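Long-range contact in DUF2442 domain-containing protein (Nitrosomonas europaea, PDB 2AUW), which is of unknown function but may bind DNA: residues B[90-104]-B[130-142]. Residues are numbered along the deposited sequence; the frame is centred on the assembly and turned at random. Where two conformers were deposited one is given.
Sequences VSHEMFGDWMHRNNL and IPRTIWLACLGWE
Trp98 packs as a knob among Trp135, Cys138, Trp141 and Glu142 of helix 132-142, a worked example of a buried indole filling a helix-helix interface. CG anti to the backbone N (chi1 169°) places the ring with one face against Cys138, whose CB lies 3.4 Å from the centroid of the five-membered ring and SG above the six-membered ring; Leu104 CD1 sits over the opposite face, toward its rim. The Trp98 edge points at the face of Trp141 in an offset edge-to-face pair, planes at 80°. Val90 CG1 and Met94 CE share one face of Trp135; the selenomethionine's bend at chi3 sets CE 3.8 Å from the five-membered ring centroid, a CH-pi contact. Arg101 grips Glu142 side-on: NE meets OE2 at 2.7 Å on the syn side, while NH1 reaches OE1 (2.9 Å) from above the carboxylate plane. Asn102 ND2, donating also to Trp98 O, meets OE2 (2.8 Å) from the same face as NE. Two waters bridge the backbones of Val90 and Ile130. This tryptophan-rich interface brings together, nearly parallel (22°), the first and last of four consecutive helices; Leu113 of helix 106-113 touches Trp98 and Cys138, and Tyr123 of helix 117-124 packs on Ile130 and Ile134.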
loop_
_atom_site.group_PDB
_atom_site.type_symbol
_atom_site.label_atom_id
_atom_site.label_comp_id
_atom_site.label_asym_id
_atom_site.label_seq_id
_atom_site.Cartn_x
_atom_site.Cartn_y
_atom_site.Cartn_z
ATOM N N VAL B 90 1.811 15.824 18.279
ATOM C CA VAL B 90 2.586 14.591 18.153
ATOM C C VAL B 90 2.968 14.342 16.694
ATOM O O VAL B 90 2.088 14.278 15.816
ATOM C CB VAL B 90 1.758 13.426 18.706
ATOM C CG1 VAL B 90 2.527 12.085 18.595
ATOM C CG2 VAL B 90 1.342 13.753 20.161
ATOM N N SER B 91 4.264 14.189 16.410
ATOM C CA SER B 91 4.699 13.935 15.046
ATOM C C SER B 91 4.694 12.449 14.731
ATOM O O SER B 91 4.754 11.592 15.632
ATOM C CB SER B 91 6.118 14.499 14.770
ATOM O OG SER B 91 7.021 13.829 15.660
ATOM N N HIS B 92 4.662 12.150 13.433
ATOM C CA HIS B 92 4.870 10.780 12.960
ATOM C C HIS B 92 6.250 10.203 13.353
ATOM O O HIS B 92 6.385 8.987 13.495
ATOM C CB HIS B 92 4.697 10.722 11.430
ATOM C CG HIS B 92 5.842 11.312 10.677
ATOM N ND1 HIS B 92 6.022 12.669 10.543
ATOM C CD2 HIS B 92 6.869 10.724 10.011
ATOM C CE1 HIS B 92 7.117 12.896 9.838
ATOM N NE2 HIS B 92 7.650 11.730 9.504
ATOM N N GLU B 93 7.255 11.070 13.507
ATOM C CA GLU B 93 8.593 10.645 13.986
ATOM C C GLU B 93 8.598 10.214 15.437
ATOM O O GLU B 93 9.208 9.210 15.767
ATOM C CB GLU B 93 9.647 11.729 13.751
ATOM C CG GLU B 93 9.942 11.933 12.286
ATOM C CD GLU B 93 11.106 12.872 12.023
ATOM O OE1 GLU B 93 11.668 13.457 12.958
ATOM O OE2 GLU B 93 11.453 13.029 10.858
HETATM N N MSE B 94 7.894 10.939 16.298
HETATM C CA MSE B 94 7.735 10.526 17.698
HETATM C C MSE B 94 7.092 9.138 17.761
HETATM O O MSE B 94 7.528 8.254 18.515
HETATM C CB MSE B 94 6.892 11.566 18.464
HETATM C CG MSE B 94 7.667 12.829 18.816
HETATM SE SE MSE B 94 6.480 14.242 19.376
HETATM C CE MSE B 94 5.770 13.435 21.011
ATOM N N PHE B 95 6.079 8.936 16.924
ATOM C CA PHE B 95 5.352 7.676 16.842
ATOM C C PHE B 95 6.243 6.559 16.279
ATOM O O PHE B 95 6.293 5.446 16.835
ATOM C CB PHE B 95 4.091 7.855 15.972
ATOM C CG PHE B 95 3.178 6.650 15.957
ATOM C CD1 PHE B 95 2.303 6.410 17.031
ATOM C CD2 PHE B 95 3.188 5.759 14.879
ATOM C CE1 PHE B 95 1.441 5.300 17.056
ATOM C CE2 PHE B 95 2.326 4.630 14.874
ATOM C CZ PHE B 95 1.441 4.410 15.973
ATOM N N GLY B 96 6.931 6.845 15.182
ATOM C CA GLY B 96 7.896 5.894 14.596
ATOM C C GLY B 96 9.046 5.538 15.537
ATOM O O GLY B 96 9.455 4.371 15.608
ATOM N N ASP B 97 9.546 6.519 16.282
ATOM C CA ASP B 97 10.581 6.292 17.307
ATOM C C ASP B 97 10.069 5.357 18.410
ATOM O O ASP B 97 10.789 4.457 18.845
ATOM C CB ASP B 97 11.014 7.612 17.943
ATOM C CG ASP B 97 11.898 8.464 17.027
ATOM O OD1 ASP B 97 12.256 8.023 15.916
ATOM O OD2 ASP B 97 12.235 9.587 17.439
ATOM N N TRP B 98 8.820 5.565 18.851
ATOM C CA TRP B 98 8.181 4.661 19.806
ATOM C C TRP B 98 8.088 3.223 19.295
ATOM O O TRP B 98 8.368 2.288 20.042
ATOM C CB TRP B 98 6.800 5.198 20.241
ATOM C CG TRP B 98 5.965 4.220 21.009
ATOM C CD1 TRP B 98 6.000 3.968 22.355
ATOM C CD2 TRP B 98 4.921 3.395 20.473
ATOM N NE1 TRP B 98 5.061 3.004 22.679
ATOM C CE2 TRP B 98 4.385 2.645 21.541
ATOM C CE3 TRP B 98 4.391 3.220 19.178
ATOM C CZ2 TRP B 98 3.345 1.729 21.364
ATOM C CZ3 TRP B 98 3.353 2.290 18.996
ATOM C CH2 TRP B 98 2.858 1.555 20.088
HETATM N N MSE B 99 7.716 3.041 18.029
HETATM C CA MSE B 99 7.722 1.706 17.422
HETATM C C MSE B 99 9.141 1.107 17.372
HETATM O O MSE B 99 9.374 -0.041 17.803
HETATM C CB MSE B 99 7.137 1.748 16.006
HETATM C CG MSE B 99 5.619 2.061 15.938
HETATM SE SE MSE B 99 5.005 2.021 14.071
HETATM C CE MSE B 99 6.466 2.896 13.327
ATOM N N HIS B 100 10.073 1.897 16.858
ATOM C CA HIS B 100 11.454 1.464 16.712
ATOM C C HIS B 100 12.083 1.027 18.041
ATOM O O HIS B 100 12.586 -0.105 18.159
ATOM C CB HIS B 100 12.319 2.515 16.005
ATOM C CG HIS B 100 13.646 1.967 15.566
ATOM N ND1 HIS B 100 14.813 2.192 16.264
ATOM C CD2 HIS B 100 13.975 1.143 14.540
ATOM C CE1 HIS B 100 15.812 1.557 15.670
ATOM N NE2 HIS B 100 15.328 0.906 14.627
ATOM N N ARG B 101 12.023 1.888 19.047
ATOM C CA ARG B 101 12.690 1.604 20.313
ATOM C C ARG B 101 12.020 0.445 21.052
ATOM O O ARG B 101 12.607 -0.135 21.982
ATOM C CB ARG B 101 12.752 2.844 21.196
ATOM C CG ARG B 101 11.396 3.375 21.666
ATOM C CD ARG B 101 11.601 4.656 22.449
ATOM N NE ARG B 101 10.371 5.140 23.061
ATOM C CZ ARG B 101 9.826 6.321 22.813
ATOM N NH1 ARG B 101 8.709 6.666 23.420
ATOM N NH2 ARG B 101 10.409 7.156 21.974
ATOM N N ASN B 102 10.794 0.108 20.655
ATOM C CA ASN B 102 10.128 -1.055 21.223
ATOM C C ASN B 102 10.072 -2.254 20.313
ATOM O O ASN B 102 9.382 -3.226 20.615
ATOM C CB ASN B 102 8.740 -0.692 21.745
ATOM C CG ASN B 102 8.817 0.223 22.913
ATOM O OD1 ASN B 102 9.246 -0.177 23.987
ATOM N ND2 ASN B 102 8.447 1.471 22.712
ATOM N N ASN B 103 10.816 -2.191 19.208
ATOM C CA ASN B 103 10.850 -3.236 18.174
ATOM C C ASN B 103 9.493 -3.720 17.662
ATOM O O ASN B 103 9.291 -4.915 17.384
ATOM C CB ASN B 103 11.718 -4.423 18.623
ATOM C CG ASN B 103 13.113 -4.326 18.103
ATOM O OD1 ASN B 103 14.033 -3.951 18.824
ATOM N ND2 ASN B 103 13.279 -4.629 16.827
ATOM N N LEU B 104 8.569 -2.775 17.531
ATOM C CA LEU B 104 7.193 -3.070 17.138
ATOM C C LEU B 104 7.030 -3.056 15.630
ATOM O O LEU B 104 7.667 -2.256 14.956
ATOM C CB LEU B 104 6.230 -2.036 17.754
ATOM C CG LEU B 104 6.197 -1.911 19.281
ATOM C CD1 LEU B 104 5.071 -0.997 19.720
ATOM C CD2 LEU B 104 6.047 -3.248 19.944
ATOM N N ILE B 130 -1.909 12.509 14.478
ATOM C CA ILE B 130 -1.933 11.619 15.632
ATOM C C ILE B 130 -2.592 12.310 16.838
ATOM O O ILE B 130 -2.064 13.333 17.339
ATOM C CB ILE B 130 -0.507 11.147 15.968
ATOM C CG1 ILE B 130 0.132 10.464 14.745
ATOM C CG2 ILE B 130 -0.533 10.211 17.190
ATOM C CD1 ILE B 130 1.625 10.126 14.914
ATOM N N PRO B 131 -3.747 11.780 17.292
ATOM C CA PRO B 131 -4.381 12.448 18.431
ATOM C C PRO B 131 -3.546 12.322 19.728
ATOM O O PRO B 131 -2.785 11.349 19.919
ATOM C CB PRO B 131 -5.725 11.738 18.577
ATOM C CG PRO B 131 -5.886 10.813 17.372
ATOM C CD PRO B 131 -4.507 10.600 16.825
ATOM N N ARG B 132 -3.689 13.323 20.598
ATOM C CA ARG B 132 -3.100 13.293 21.944
ATOM C C ARG B 132 -3.389 11.954 22.656
ATOM O O ARG B 132 -2.494 11.359 23.230
ATOM C CB ARG B 132 -3.621 14.508 22.745
ATOM C CG ARG B 132 -3.471 14.433 24.273
ATOM C CD ARG B 132 -4.087 15.661 24.963
ATOM N NE ARG B 132 -3.784 15.591 26.386
ATOM C CZ ARG B 132 -2.794 16.238 26.984
ATOM N NH1 ARG B 132 -1.999 17.058 26.290
ATOM N NH2 ARG B 132 -2.602 16.069 28.289
ATOM N N THR B 133 -4.631 11.475 22.585
ATOM C CA THR B 133 -5.025 10.208 23.239
ATOM C C THR B 133 -4.125 9.005 22.808
ATOM O O THR B 133 -3.739 8.163 23.627
ATOM C CB THR B 133 -6.495 9.873 22.931
ATOM O OG1 THR B 133 -7.309 11.066 23.027
ATOM C CG2 THR B 133 -6.997 8.838 23.885
ATOM N N ILE B 134 -3.790 8.950 21.520
ATOM C CA ILE B 134 -2.975 7.858 20.973
ATOM C C ILE B 134 -1.560 7.946 21.519
ATOM O O ILE B 134 -1.008 6.942 21.981
ATOM C CB ILE B 134 -2.999 7.858 19.404
ATOM C CG1 ILE B 134 -4.359 7.339 18.901
ATOM C CG2 ILE B 134 -1.823 7.016 18.808
ATOM C CD1 ILE B 134 -4.667 5.895 19.360
ATOM N N TRP B 135 -0.963 9.145 21.486
ATOM C CA TRP B 135 0.378 9.299 22.049
ATOM C C TRP B 135 0.463 8.983 23.555
ATOM O O TRP B 135 1.392 8.313 24.006
ATOM C CB TRP B 135 0.981 10.667 21.711
ATOM C CG TRP B 135 2.407 10.768 22.163
ATOM C CD1 TRP B 135 2.918 11.632 23.101
ATOM C CD2 TRP B 135 3.497 9.931 21.750
ATOM N NE1 TRP B 135 4.257 11.381 23.285
ATOM C CE2 TRP B 135 4.643 10.362 22.455
ATOM C CE3 TRP B 135 3.621 8.875 20.828
ATOM C CZ2 TRP B 135 5.897 9.773 22.278
ATOM C CZ3 TRP B 135 4.878 8.277 20.660
ATOM C CH2 TRP B 135 6.002 8.746 21.378
ATOM N N LEU B 136 -0.520 9.431 24.329
ATOM C CA LEU B 136 -0.583 9.049 25.734
ATOM C C LEU B 136 -0.649 7.514 25.877
ATOM O O LEU B 136 0.019 6.938 26.742
ATOM C CB LEU B 136 -1.784 9.730 26.404
ATOM C CG LEU B 136 -1.708 11.259 26.601
ATOM C CD1 LEU B 136 -3.048 11.748 27.132
ATOM C CD2 LEU B 136 -0.607 11.632 27.586
ATOM N N ALA B 137 -1.425 6.858 25.007
ATOM C CA ALA B 137 -1.495 5.395 24.977
ATOM C C ALA B 137 -0.148 4.756 24.681
ATOM O O ALA B 137 0.192 3.767 25.340
ATOM C CB ALA B 137 -2.551 4.876 23.981
ATOM N N CYS B 138 0.615 5.314 23.729
ATOM C CA CYS B 138 1.985 4.820 23.447
ATOM C C CYS B 138 2.836 4.844 24.716
ATOM O O CYS B 138 3.449 3.832 25.066
ATOM C CB CYS B 138 2.684 5.588 22.307
ATOM S SG CYS B 138 1.834 5.497 20.700
ATOM N N LEU B 139 2.809 5.980 25.418
ATOM C CA LEU B 139 3.589 6.170 26.639
ATOM C C LEU B 139 3.099 5.279 27.792
ATOM O O LEU B 139 3.904 4.733 28.543
ATOM C CB LEU B 139 3.629 7.655 27.052
ATOM C CG LEU B 139 4.330 8.600 26.068
ATOM C CD1 LEU B 139 4.284 10.049 26.549
ATOM C CD2 LEU B 139 5.755 8.155 25.796
ATOM N N GLY B 140 1.789 5.100 27.909
ATOM C CA GLY B 140 1.222 4.209 28.913
ATOM C C GLY B 140 1.581 2.759 28.683
ATOM O O GLY B 140 1.890 2.031 29.633
ATOM N N TRP B 141 1.537 2.332 27.421
ATOM C CA TRP B 141 1.949 0.982 27.084
ATOM C C TRP B 141 3.428 0.784 27.434
ATOM O O TRP B 141 3.812 -0.245 27.990
ATOM C CB TRP B 141 1.698 0.681 25.613
ATOM C CG TRP B 141 2.125 -0.708 25.220
ATOM C CD1 TRP B 141 1.372 -1.850 25.268
ATOM C CD2 TRP B 141 3.407 -1.088 24.705
ATOM N NE1 TRP B 141 2.123 -2.931 24.838
ATOM C CE2 TRP B 141 3.371 -2.487 24.475
ATOM C CE3 TRP B 141 4.595 -0.379 24.430
ATOM C CZ2 TRP B 141 4.474 -3.197 23.957
ATOM C CZ3 TRP B 141 5.694 -1.084 23.925
ATOM C CH2 TRP B 141 5.619 -2.491 23.695
ATOM N N GLU B 142 4.255 1.770 27.115
ATOM C CA GLU B 142 5.689 1.707 27.461
ATOM C C GLU B 142 5.947 1.615 28.956
ATOM O O GLU B 142 6.916 0.983 29.381
ATOM C CB GLU B 142 6.426 2.925 26.917
ATOM C CG GLU B 142 7.001 2.718 25.563
ATOM C CD GLU B 142 8.049 3.752 25.229
ATOM O OE1 GLU B 142 7.856 4.936 25.564
ATOM O OE2 GLU B 142 9.055 3.375 24.604
HETATM O O HOH W 1 0.163 14.328 14.066
HETATM O O HOH W 2 -0.959 15.738 18.037
#